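Long-range contacts in CysE, serine acetyltransferase (Brucella abortus, PDB 4HZD), which probably transfers the acetyl group of acetyl-coenzyme A to L-serine, giving O-acetylserine for cysteine biosynthesis: residues G189-G194 and K217-I222; D153-A158 and V174-V179. All blocks are in the same frame, centred on the assembly; numbering follows the deposited sequence.

Contact 1 (G189-G194 and K217-I222); sequences GVTLGG and KILGNI. With COA (coenzyme A), chain C.
Ile-218 N donates to Thr-191 O at 2.8 Å, and Gly-193 N donates to Ile-218 O at 2.8 Å. Both bonds are close to straight. With Gly-220 N to Gly-193 O at 2.9 Å they form a parallel ladder between neighbouring coils of the left-handed beta-helix. Strands 191-193 and 217-219 run 10° apart. Beyond the strand start, Lys-217 NZ makes a weak hydrogen bond to Gly-189 O; its stronger partner is Gly-215 O.

Leu-192 and Ile-218 point the same way, side by side, with Leu-192 CD2 on Ile-218 CD1 at 3.9 Å, and Ile-212 lies against both. On the other face are Thr-191, Lys-217 and Leu-219. Thr-191 OG1 stands beside the backbone N, anti to the carbonyl carbon (chi1 -58°), where it hydrogen-bonds NE2 of His-188 of the second subunit.

Coenzyme A lies along this face. Its N4P gives a weak hydrogen bond to Gly-194 O. The thiol end passes Gly-193, whose CA lies 3.8 Å from S1P of coenzyme A. Thr-191 CG2 touches S1P of coenzyme A at 3.7 Å, and Leu-219 CD2 lies 3.9 Å from its C3P.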
loop_
_atom_site.group_PDB
_atom_site.type_symbol
_atom_site.label_atom_id
_atom_site.label_comp_id
_atom_site.label_asym_id
_atom_site.label_seq_id
_atom_site.Cartn_x
_atom_site.Cartn_y
_atom_site.Cartn_z
ATOM N N GLY A 189 -29.513 1.004 -8.985
ATOM C CA GLY A 189 -30.481 1.883 -8.303
ATOM C C GLY A 189 -31.690 1.123 -7.756
ATOM O O GLY A 189 -32.710 1.718 -7.467
ATOM N N VAL A 190 -31.563 -0.186 -7.621
ATOM C CA VAL A 190 -32.697 -1.023 -7.184
ATOM C C VAL A 190 -32.691 -1.241 -5.673
ATOM O O VAL A 190 -31.633 -1.524 -5.083
ATOM C CB VAL A 190 -32.779 -2.349 -7.950
ATOM C CG1 VAL A 190 -33.755 -3.310 -7.256
ATOM C CG2 VAL A 190 -33.243 -2.072 -9.386
ATOM N N THR A 191 -33.858 -1.042 -5.053
ATOM C CA THR A 191 -34.057 -1.353 -3.626
ATOM C C THR A 191 -35.049 -2.514 -3.504
ATOM O O THR A 191 -36.217 -2.460 -4.003
ATOM C CB THR A 191 -34.591 -0.154 -2.818
ATOM O OG1 THR A 191 -33.710 0.969 -2.926
ATOM C CG2 THR A 191 -34.703 -0.494 -1.318
ATOM N N LEU A 192 -34.587 -3.566 -2.849
ATOM C CA LEU A 192 -35.478 -4.568 -2.300
ATOM C C LEU A 192 -35.543 -4.307 -0.818
ATOM O O LEU A 192 -34.722 -4.804 -0.038
ATOM C CB LEU A 192 -34.991 -5.975 -2.620
ATOM C CG LEU A 192 -34.691 -6.152 -4.105
ATOM C CD1 LEU A 192 -34.240 -7.599 -4.287
ATOM C CD2 LEU A 192 -35.926 -5.866 -4.957
ATOM N N GLY A 193 -36.469 -3.428 -0.443
ATOM C CA GLY A 193 -36.443 -2.853 0.899
ATOM C C GLY A 193 -37.741 -2.973 1.682
ATOM O O GLY A 193 -38.626 -3.771 1.320
ATOM N N GLY A 194 -37.821 -2.188 2.765
ATOM C CA GLY A 194 -38.965 -2.203 3.693
ATOM C C GLY A 194 -39.845 -0.965 3.588
ATOM O O GLY A 194 -39.422 0.073 3.092
ATOM N N LYS A 217 -37.881 0.797 -6.826
ATOM C CA LYS A 217 -37.997 0.475 -5.403
ATOM C C LYS A 217 -39.116 -0.531 -5.189
ATOM O O LYS A 217 -40.281 -0.260 -5.556
ATOM C CB LYS A 217 -38.284 1.720 -4.538
ATOM C CG LYS A 217 -37.829 3.045 -5.127
ATOM C CD LYS A 217 -36.373 3.333 -4.857
ATOM C CE LYS A 217 -35.946 4.541 -5.686
ATOM N NZ LYS A 217 -34.619 4.276 -6.311
ATOM N N ILE A 218 -38.790 -1.677 -4.595
ATOM C CA ILE A 218 -39.776 -2.706 -4.295
ATOM C C ILE A 218 -39.779 -2.801 -2.758
ATOM O O ILE A 218 -38.733 -3.097 -2.132
ATOM C CB ILE A 218 -39.462 -4.027 -5.005
ATOM C CG1 ILE A 218 -39.320 -3.782 -6.522
ATOM C CG2 ILE A 218 -40.543 -5.062 -4.734
ATOM C CD1 ILE A 218 -38.871 -4.986 -7.330
ATOM N N LEU A 219 -40.921 -2.466 -2.137
ATOM C CA LEU A 219 -40.922 -2.201 -0.673
ATOM C C LEU A 219 -41.968 -2.992 0.061
ATOM O O LEU A 219 -43.141 -2.874 -0.259
ATOM C CB LEU A 219 -41.136 -0.725 -0.358
ATOM C CG LEU A 219 -40.265 0.290 -1.089
ATOM C CD1 LEU A 219 -40.763 1.684 -0.749
ATOM C CD2 LEU A 219 -38.803 0.089 -0.698
ATOM N N GLY A 220 -41.539 -3.763 1.061
ATOM C CA GLY A 220 -42.453 -4.577 1.876
ATOM C C GLY A 220 -42.233 -6.062 1.669
ATOM O O GLY A 220 -41.512 -6.472 0.764
ATOM N N ASN A 221 -42.844 -6.855 2.533
ATOM C CA ASN A 221 -42.954 -8.291 2.345
ATOM C C ASN A 221 -44.006 -8.616 1.254
ATOM O O ASN A 221 -45.117 -9.080 1.539
ATOM C CB ASN A 221 -43.290 -8.966 3.670
ATOM C CG ASN A 221 -43.235 -10.459 3.573
ATOM O OD1 ASN A 221 -42.668 -11.001 2.630
ATOM N ND2 ASN A 221 -43.834 -11.143 4.538
ATOM N N ILE A 222 -43.631 -8.332 0.010
ATOM C CA ILE A 222 -44.498 -8.491 -1.135
ATOM C C ILE A 222 -43.790 -9.432 -2.100
ATOM O O ILE A 222 -42.581 -9.669 -1.990
ATOM C CB ILE A 222 -44.880 -7.126 -1.798
ATOM C CG1 ILE A 222 -43.643 -6.367 -2.342
ATOM C CG2 ILE A 222 -45.690 -6.251 -0.823
ATOM C CD1 ILE A 222 -43.957 -5.093 -3.121
HETATM N N1A COA C . -44.913 6.384 -4.033
HETATM C C2A COA C . -46.144 6.673 -4.509
HETATM N N3A COA C . -47.273 6.520 -3.783
HETATM C C4A COA C . -47.221 6.033 -2.510
HETATM C C5A COA C . -45.918 5.678 -1.924
HETATM C C6A COA C . -44.720 5.890 -2.784
HETATM N N6A COA C . -43.467 5.602 -2.344
HETATM N N7A COA C . -46.178 5.235 -0.673
HETATM C C8A COA C . -47.523 5.301 -0.472
HETATM N N9A COA C . -48.136 5.774 -1.574
HETATM C C1B COA C . -49.592 5.997 -1.789
HETATM C C2B COA C . -50.361 4.688 -1.900
HETATM O O2B COA C . -50.299 4.160 -3.225
HETATM C C3B COA C . -51.763 5.113 -1.508
HETATM O O3B COA C . -52.485 5.588 -2.662
HETATM P P3B COA C . -54.031 5.186 -2.959
HETATM O O7A COA C . -54.707 5.484 -1.633
HETATM O O8A COA C . -53.990 3.719 -3.340
HETATM O O9A COA C . -54.452 6.075 -4.115
HETATM C C4B COA C . -51.532 6.247 -0.503
HETATM O O4B COA C . -50.202 6.736 -0.727
HETATM C C5B COA C . -51.650 5.782 0.947
HETATM O O5B COA C . -50.647 4.798 1.213
HETATM P P1A COA C . -50.225 4.363 2.711
HETATM O O1A COA C . -49.259 3.204 2.576
HETATM O O2A COA C . -51.490 4.203 3.534
HETATM O O3A COA C . -49.436 5.679 3.242
HETATM P P2A COA C . -48.267 5.670 4.365
HETATM O O4A COA C . -48.580 4.572 5.351
HETATM O O5A COA C . -48.064 7.083 4.873
HETATM O O6A COA C . -46.949 5.244 3.517
HETATM C CBP COA C . -44.503 5.617 3.349
HETATM C CCP COA C . -45.671 5.002 4.128
HETATM C CDP COA C . -45.031 6.450 2.191
HETATM C CEP COA C . -43.747 6.528 4.322
HETATM C CAP COA C . -43.599 4.464 2.831
HETATM O OAP COA C . -44.336 3.515 2.028
HETATM C C9P COA C . -42.374 4.901 2.047
HETATM O O9P COA C . -42.342 4.825 0.820
HETATM N N8P COA C . -41.358 5.356 2.782
HETATM C C7P COA C . -39.965 5.118 2.473
HETATM C C6P COA C . -39.434 3.818 3.071
HETATM C C5P COA C . -38.131 3.447 2.395
HETATM O O5P COA C . -37.585 4.234 1.633
HETATM N N4P COA C . -37.654 2.226 2.698
HETATM C C3P COA C . -36.533 1.557 2.056
HETATM C C2P COA C . -36.005 0.414 2.920
HETATM S S1P COA C . -34.360 -0.057 2.339
#

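Contact 2 (D153-A158 and V174-V179); sequences DIHPAA and VGETAV
Val-174, Glu-176 and His-155 have the most surface buried here. Val-174 is gripped through its backbone. Its N donates to Asp-153 O at 2.9 Å, and its O accepts from His-155 N at 2.9 Å in an almost straight bond. This parallel bridge sets Val-174 beside Ile-154, both side chains pointing the same way. CG1 of Val-174 is anti to the backbone N (chi1 178°) and reaches Ala-158 CB at 3.7 Å.

Glu-176 lies over the His-155 ring. Its CB sits above the ring centre, 3.7 Å from the centroid, as a CH-pi contact. The chain then runs on extended, and the carboxylate stacks at 28° to the ring plane. Glu-176 CG also meets Ala-157 CB at 3.8 Å. OE1 forms a salt bridge with Arg-202.

The opposite face of the His-155 ring carries Pro-156 CD, toward the rim. Ala-157 N donates to His-155 ND1 near the ring plane at 3.0 Å, and NE2 donates to Ala-104 O of the second subunit. These two bonds fix the ring's rotation. A water bridges Asp-153 OD1 and Val-174 O; OD2 of Asp-153 is hydrogen-bonded to ND1 of His-168 of the second subunit. Another water joins Ala-157 O to Ala-178 O.

Type I turns at 155-158 and 175-178 stack one on the other, as corners of successive coils do in a left-handed beta-helix.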
loop_
_atom_site.group_PDB
_atom_site.type_symbol
_atom_site.label_atom_id
_atom_site.label_comp_id
_atom_site.label_asym_id
_atom_site.label_seq_id
_atom_site.Cartn_x
_atom_site.Cartn_y
_atom_site.Cartn_z
ATOM N N ASP A 153 -25.254 -2.809 -1.339
ATOM C CA ASP A 153 -25.462 -3.013 0.106
ATOM C C ASP A 153 -26.467 -4.169 0.237
ATOM O O ASP A 153 -27.694 -3.990 0.095
ATOM C CB ASP A 153 -25.921 -1.706 0.789
ATOM C CG ASP A 153 -26.302 -1.905 2.222
ATOM O OD1 ASP A 153 -26.396 -3.087 2.600
ATOM O OD2 ASP A 153 -26.484 -0.908 2.984
ATOM N N ILE A 154 -25.933 -5.358 0.448
ATOM C CA ILE A 154 -26.760 -6.577 0.542
ATOM C C ILE A 154 -26.606 -7.153 1.940
ATOM O O ILE A 154 -25.488 -7.528 2.351
ATOM C CB ILE A 154 -26.353 -7.613 -0.526
ATOM C CG1 ILE A 154 -26.343 -6.971 -1.925
ATOM C CG2 ILE A 154 -27.255 -8.839 -0.468
ATOM C CD1 ILE A 154 -25.807 -7.810 -3.077
ATOM N N HIS A 155 -27.707 -7.224 2.694
ATOM C CA HIS A 155 -27.631 -7.823 4.011
ATOM C C HIS A 155 -27.248 -9.289 3.928
ATOM O O HIS A 155 -27.775 -10.018 3.090
ATOM C CB HIS A 155 -28.931 -7.659 4.782
ATOM C CG HIS A 155 -28.788 -7.974 6.249
ATOM N ND1 HIS A 155 -28.708 -9.242 6.725
ATOM C CD2 HIS A 155 -28.658 -7.137 7.348
ATOM C CE1 HIS A 155 -28.572 -9.199 8.065
ATOM N NE2 HIS A 155 -28.565 -7.922 8.439
ATOM N N PRO A 156 -26.301 -9.747 4.782
ATOM C CA PRO A 156 -25.852 -11.143 4.652
ATOM C C PRO A 156 -26.934 -12.206 4.864
ATOM O O PRO A 156 -26.727 -13.320 4.441
ATOM C CB PRO A 156 -24.760 -11.295 5.733
ATOM C CG PRO A 156 -24.274 -9.899 5.993
ATOM C CD PRO A 156 -25.444 -8.972 5.709
ATOM N N ALA A 157 -28.064 -11.858 5.474
ATOM C CA ALA A 157 -29.181 -12.805 5.704
ATOM C C ALA A 157 -30.080 -12.904 4.489
ATOM O O ALA A 157 -30.948 -13.788 4.431
ATOM C CB ALA A 157 -30.012 -12.405 6.933
ATOM N N ALA A 158 -29.874 -12.006 3.519
ATOM C CA ALA A 158 -30.634 -12.038 2.272
ATOM C C ALA A 158 -30.343 -13.359 1.586
ATOM O O ALA A 158 -29.279 -13.945 1.811
ATOM C CB ALA A 158 -30.279 -10.868 1.337
ATOM N N VAL A 174 -30.429 -4.466 -0.684
ATOM C CA VAL A 174 -31.236 -5.644 -0.428
ATOM C C VAL A 174 -31.294 -5.889 1.080
ATOM O O VAL A 174 -30.255 -6.104 1.747
ATOM C CB VAL A 174 -30.661 -6.873 -1.154
ATOM C CG1 VAL A 174 -31.448 -8.161 -0.863
ATOM C CG2 VAL A 174 -30.558 -6.577 -2.644
ATOM N N GLY A 175 -32.518 -5.891 1.592
ATOM C CA GLY A 175 -32.767 -6.068 3.002
ATOM C C GLY A 175 -32.592 -7.479 3.532
ATOM O O GLY A 175 -32.553 -8.464 2.794
ATOM N N GLU A 176 -32.492 -7.543 4.844
ATOM C CA GLU A 176 -32.247 -8.751 5.600
ATOM C C GLU A 176 -33.156 -9.939 5.290
ATOM O O GLU A 176 -32.677 -11.082 5.270
ATOM C CB GLU A 176 -32.331 -8.383 7.094
ATOM C CG GLU A 176 -32.265 -9.565 8.027
ATOM C CD GLU A 176 -32.514 -9.160 9.467
ATOM O OE1 GLU A 176 -33.093 -8.078 9.684
ATOM O OE2 GLU A 176 -32.110 -9.929 10.358
ATOM N N THR A 177 -34.454 -9.688 5.052
ATOM C CA THR A 177 -35.393 -10.778 4.816
ATOM C C THR A 177 -35.826 -10.916 3.357
ATOM O O THR A 177 -36.830 -11.595 3.050
ATOM C CB THR A 177 -36.644 -10.657 5.704
ATOM O OG1 THR A 177 -37.420 -9.528 5.273
ATOM C CG2 THR A 177 -36.215 -10.507 7.189
ATOM N N ALA A 178 -35.102 -10.249 2.460
ATOM C CA ALA A 178 -35.332 -10.454 1.001
ATOM C C ALA A 178 -34.929 -11.841 0.532
ATOM O O ALA A 178 -33.944 -12.449 1.040
ATOM C CB ALA A 178 -34.601 -9.412 0.171
ATOM N N VAL A 179 -35.695 -12.318 -0.453
ATOM C CA VAL A 179 -35.421 -13.565 -1.155
ATOM C C VAL A 179 -35.464 -13.284 -2.663
ATOM O O VAL A 179 -36.428 -12.717 -3.174
ATOM C CB VAL A 179 -36.396 -14.703 -0.815
ATOM C CG1 VAL A 179 -35.986 -15.956 -1.566
ATOM C CG2 VAL A 179 -36.420 -14.981 0.688
HETATM O O HOH W 1 -28.848 -3.966 3.231
HETATM O O HOH W 2 -33.874 -13.713 3.565
#

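Overall arrangement
Contacts 1 and 2 follow one another along the chain and lie in the same parallel sheet of the beta-helix. Strands 152-154, 172-174, 191-193 and 217-219 are consecutive in it. The contact centres are 11 Å apart. Leu-192 O and Gly-175 N, at 2.9 Å, probably form the hydrogen bond that joins them, while Leu-192 CD1 packs on Val-174 CG2 at 4.2 Å. Contact 1 lines the coenzyme A site directly. Contact 2, earlier in the chain, stands back from the site, with Gly-175 about 6 Å from a bound coenzyme A. Both reach the second subunit. There His-168, the partner of Asp-153, belongs to the coenzyme A pocket, and Ala-214 N and Ala-232 O are hydrogen-bonded to the coenzyme.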